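Local coordinates for SusD superfamily protein (Bacteroides fragilis NCTC 9343, PDB 3NQP), which probably binds sugars at the outer membrane as a SusD-family protein, the likely glycan-capturing partner of a nutrient uptake system, at residues 245-250 with 381-386. Residues are numbered along the deposited sequence; the frame is centred on the assembly and turned at random.
Sequences LKMLDD and RLPWVY
Leu382 splits its two methyls over 245-247: CD2 presses on the peptide joining Lys246 to Met247, 3.4 Å from Met247 N, while CD1 reaches the Leu245 side chain, 3.8 Å from its CB. The CG of Leu382 stands anti to its own backbone N (chi1 -156°), which carries both methyls off the first turn of the helix and onto the loop. Selenomethionine Met247 comes down beside the same turn: its SE lies 3.9 Å from Pro383 CG and 4.0 Å from Tyr386 CE2. The approach of SE to the Tyr386 ring is a Met-aromatic contact at the ring edge, 87° off the normal. A bend at chi3 (37°) brings Met247 CE beside CE2 as well. No hydrogen bond joins the segments directly; residues 263-264, just ahead of strand 265-269, link them. Asp263 bonds Lys246 through the backbone; Glu264 bonds Leu382 through the backbone, and its carboxylate accepts from Leu248 N and salt-bridges Arg381. In this SusD-family region, of the TPR clan, the loop between helices 228-241 and 251-255 thus rests at the start of helix 382-396, where Leu240 of helix 228-241 touches Leu382 and Tyr386, and Arg412 of helix 399-414 touches Met247 and Pro383.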
ATOM      1  N   LEU A 245      19.982   3.666  -3.950  1.00 15.54           N
ATOM      2  CA  LEU A 245      19.133   2.801  -3.163  1.00 14.78           C
ATOM      3  C   LEU A 245      19.726   1.388  -3.048  1.00 15.31           C
ATOM      4  O   LEU A 245      20.348   0.872  -4.007  1.00 14.30           O
ATOM      5  CB  LEU A 245      17.718   2.741  -3.783  1.00 13.89           C
ATOM      6  CG  LEU A 245      16.929   4.042  -3.716  1.00 13.33           C
ATOM      7  CD1 LEU A 245      15.865   4.170  -4.843  1.00 13.61           C
ATOM      8  CD2 LEU A 245      16.304   4.232  -2.278  1.00 13.21           C
ATOM      9  N   LYS A 246      19.489   0.733  -1.903  1.00 15.38           N
ATOM     10  CA  LYS A 246      19.938  -0.644  -1.706  1.00 17.68           C
ATOM     11  C   LYS A 246      18.986  -1.399  -0.819  1.00 15.41           C
ATOM     12  O   LYS A 246      18.515  -0.844   0.135  1.00 19.40           O
ATOM     13  CB  LYS A 246      21.309  -0.671  -0.993  1.00 22.08           C
ATOM     14  CG  LYS A 246      22.406   0.162  -1.649  1.00 33.08           C
ATOM     15  CD  LYS A 246      23.810  -0.126  -1.030  1.00 49.01           C
ATOM     16  CE  LYS A 246      24.428   1.117  -0.393  1.00 53.08           C
ATOM     17  NZ  LYS A 246      24.504   2.240  -1.379  1.00 52.86           N
HETATM   18  N   MSE A 247      18.792  -2.688  -1.083  1.00 10.06           N
HETATM   19  CA  MSE A 247      18.004  -3.563  -0.203  1.00 12.95           C
HETATM   20  C   MSE A 247      18.835  -3.873   1.042  1.00 17.21           C
HETATM   21  O   MSE A 247      20.027  -4.107   0.926  1.00 15.93           O
HETATM   22  CB  MSE A 247      17.668  -4.839  -0.946  1.00 15.69           C
HETATM   23  CG  MSE A 247      16.492  -5.585  -0.417  1.00 16.33           C
HETATM   24 SE   MSE A 247      15.932  -7.045  -1.447  0.75  9.14          SE
HETATM   25  CE  MSE A 247      17.662  -7.691  -2.015  1.00 18.63           C
ATOM     26  N   LEU A 248      18.224  -3.808   2.223  1.00 14.85           N
ATOM     27  CA  LEU A 248      18.912  -4.141   3.457  1.00 16.64           C
ATOM     28  C   LEU A 248      19.097  -5.650   3.573  1.00 18.27           C
ATOM     29  O   LEU A 248      18.295  -6.452   3.051  1.00 16.17           O
ATOM     30  CB  LEU A 248      18.183  -3.593   4.690  1.00 16.30           C
ATOM     31  CG  LEU A 248      17.790  -2.120   4.745  1.00 15.53           C
ATOM     32  CD1 LEU A 248      17.242  -1.802   6.162  1.00 12.51           C
ATOM     33  CD2 LEU A 248      18.948  -1.151   4.313  1.00 14.18           C
ATOM     34  N   ASP A 249      20.159  -6.053   4.255  1.00 18.55           N
ATOM     35  CA  ASP A 249      20.350  -7.475   4.521  1.00 18.11           C
ATOM     36  C   ASP A 249      19.278  -8.064   5.431  1.00 18.26           C
ATOM     37  O   ASP A 249      18.947  -9.221   5.279  1.00 19.36           O
ATOM     38  CB  ASP A 249      21.674  -7.737   5.202  1.00 22.15           C
ATOM     39  CG  ASP A 249      22.863  -7.622   4.262  1.00 26.59           C
ATOM     40  OD1 ASP A 249      22.726  -7.661   3.012  1.00 32.94           O
ATOM     41  OD2 ASP A 249      23.953  -7.489   4.819  1.00 30.94           O
ATOM     42  N   ASP A 250      18.793  -7.299   6.408  1.00 16.35           N
ATOM     43  CA  ASP A 250      17.823  -7.814   7.403  1.00 16.62           C
ATOM     44  C   ASP A 250      16.442  -7.188   7.153  1.00 16.23           C
ATOM     45  O   ASP A 250      16.273  -6.000   7.271  1.00 15.78           O
ATOM     46  CB  ASP A 250      18.327  -7.474   8.791  1.00 18.93           C
ATOM     47  CG  ASP A 250      17.462  -8.051   9.915  1.00 27.46           C
ATOM     48  OD1 ASP A 250      16.228  -7.881   9.896  1.00 40.44           O
ATOM     49  OD2 ASP A 250      18.030  -8.598  10.888  1.00 48.75           O
ATOM     50  N   ARG A 381       9.379   1.111  -1.373  1.00 11.40           N
ATOM     51  CA  ARG A 381      10.756   0.680  -1.046  1.00  9.93           C
ATOM     52  C   ARG A 381      11.296  -0.273  -2.146  1.00 11.33           C
ATOM     53  O   ARG A 381      10.555  -0.695  -3.043  1.00 11.43           O
ATOM     54  CB  ARG A 381      10.789   0.060   0.341  1.00 11.60           C
ATOM     55  CG  ARG A 381       9.882  -1.074   0.550  1.00  8.88           C
ATOM     56  CD  ARG A 381      10.064  -1.660   1.947  1.00  9.13           C
ATOM     57  NE  ARG A 381       9.132  -2.750   2.187  1.00 10.34           N
ATOM     58  CZ  ARG A 381       9.379  -4.059   2.015  1.00 12.15           C
ATOM     59  NH1 ARG A 381      10.545  -4.530   1.593  1.00 13.27           N
ATOM     60  NH2 ARG A 381       8.422  -4.923   2.273  1.00 10.84           N
ATOM     61  N   LEU A 382      12.578  -0.578  -2.114  1.00 10.19           N
ATOM     62  CA  LEU A 382      13.223  -1.160  -3.290  1.00  9.34           C
ATOM     63  C   LEU A 382      12.645  -2.518  -3.749  1.00 10.91           C
ATOM     64  O   LEU A 382      12.506  -2.706  -4.945  1.00 11.42           O
ATOM     65  CB  LEU A 382      14.750  -1.247  -3.069  1.00 10.46           C
ATOM     66  CG  LEU A 382      15.640  -1.283  -4.296  1.00 13.61           C
ATOM     67  CD1 LEU A 382      15.421   0.070  -5.086  1.00 14.20           C
ATOM     68  CD2 LEU A 382      17.130  -1.498  -3.834  1.00 12.29           C
ATOM     69  N   PRO A 383      12.322  -3.484  -2.836  1.00 10.62           N
ATOM     70  CA  PRO A 383      11.758  -4.733  -3.356  1.00 10.95           C
ATOM     71  C   PRO A 383      10.427  -4.566  -4.128  1.00 11.28           C
ATOM     72  O   PRO A 383      10.097  -5.406  -4.995  1.00 10.72           O
ATOM     73  CB  PRO A 383      11.542  -5.612  -2.091  1.00 13.93           C
ATOM     74  CG  PRO A 383      12.558  -5.090  -1.096  1.00  9.65           C
ATOM     75  CD  PRO A 383      12.552  -3.562  -1.392  1.00  9.95           C
ATOM     76  N   TRP A 384       9.681  -3.511  -3.836  1.00 11.07           N
ATOM     77  CA  TRP A 384       8.495  -3.170  -4.656  1.00 10.46           C
ATOM     78  C   TRP A 384       8.938  -2.875  -6.090  1.00 10.74           C
ATOM     79  O   TRP A 384       8.270  -3.273  -7.047  1.00  9.46           O
ATOM     80  CB  TRP A 384       7.686  -2.016  -4.032  1.00  9.04           C
ATOM     81  CG  TRP A 384       6.498  -1.575  -4.863  1.00 12.46           C
ATOM     82  CD1 TRP A 384       5.221  -2.024  -4.773  1.00 12.22           C
ATOM     83  CD2 TRP A 384       6.508  -0.598  -5.875  1.00 11.57           C
ATOM     84  NE1 TRP A 384       4.424  -1.404  -5.693  1.00 12.34           N
ATOM     85  CE2 TRP A 384       5.198  -0.527  -6.399  1.00  9.82           C
ATOM     86  CE3 TRP A 384       7.512   0.213  -6.431  1.00 13.51           C
ATOM     87  CZ2 TRP A 384       4.857   0.335  -7.447  1.00 12.33           C
ATOM     88  CZ3 TRP A 384       7.174   1.081  -7.424  1.00 15.76           C
ATOM     89  CH2 TRP A 384       5.867   1.135  -7.933  1.00 16.22           C
ATOM     90  N   VAL A 385      10.064  -2.187  -6.247  1.00 11.51           N
ATOM     91  CA  VAL A 385      10.541  -1.796  -7.576  1.00 10.85           C
ATOM     92  C   VAL A 385      10.904  -3.091  -8.323  1.00 12.92           C
ATOM     93  O   VAL A 385      10.473  -3.327  -9.468  1.00 10.68           O
ATOM     94  CB  VAL A 385      11.687  -0.739  -7.550  1.00 11.67           C
ATOM     95  CG1 VAL A 385      12.173  -0.486  -8.952  1.00  9.13           C
ATOM     96  CG2 VAL A 385      11.248   0.613  -6.824  1.00  8.77           C
ATOM     97  N   TYR A 386      11.624  -3.963  -7.636  1.00  9.34           N
ATOM     98  CA  TYR A 386      11.938  -5.253  -8.205  1.00  9.61           C
ATOM     99  C   TYR A 386      10.727  -6.100  -8.633  1.00 11.57           C
ATOM    100  O   TYR A 386      10.744  -6.659  -9.722  1.00  8.98           O
ATOM    101  CB  TYR A 386      12.764  -6.105  -7.221  1.00 10.40           C
ATOM    102  CG  TYR A 386      14.137  -5.619  -6.807  1.00  7.25           C
ATOM    103  CD1 TYR A 386      14.970  -4.920  -7.670  1.00 16.51           C
ATOM    104  CD2 TYR A 386      14.672  -6.034  -5.574  1.00 14.07           C
ATOM    105  CE1 TYR A 386      16.252  -4.529  -7.270  1.00 16.98           C
ATOM    106  CE2 TYR A 386      15.930  -5.641  -5.179  1.00 14.85           C
ATOM    107  CZ  TYR A 386      16.724  -4.921  -6.040  1.00 16.70           C
ATOM    108  OH  TYR A 386      17.959  -4.559  -5.635  1.00 16.28           O
TER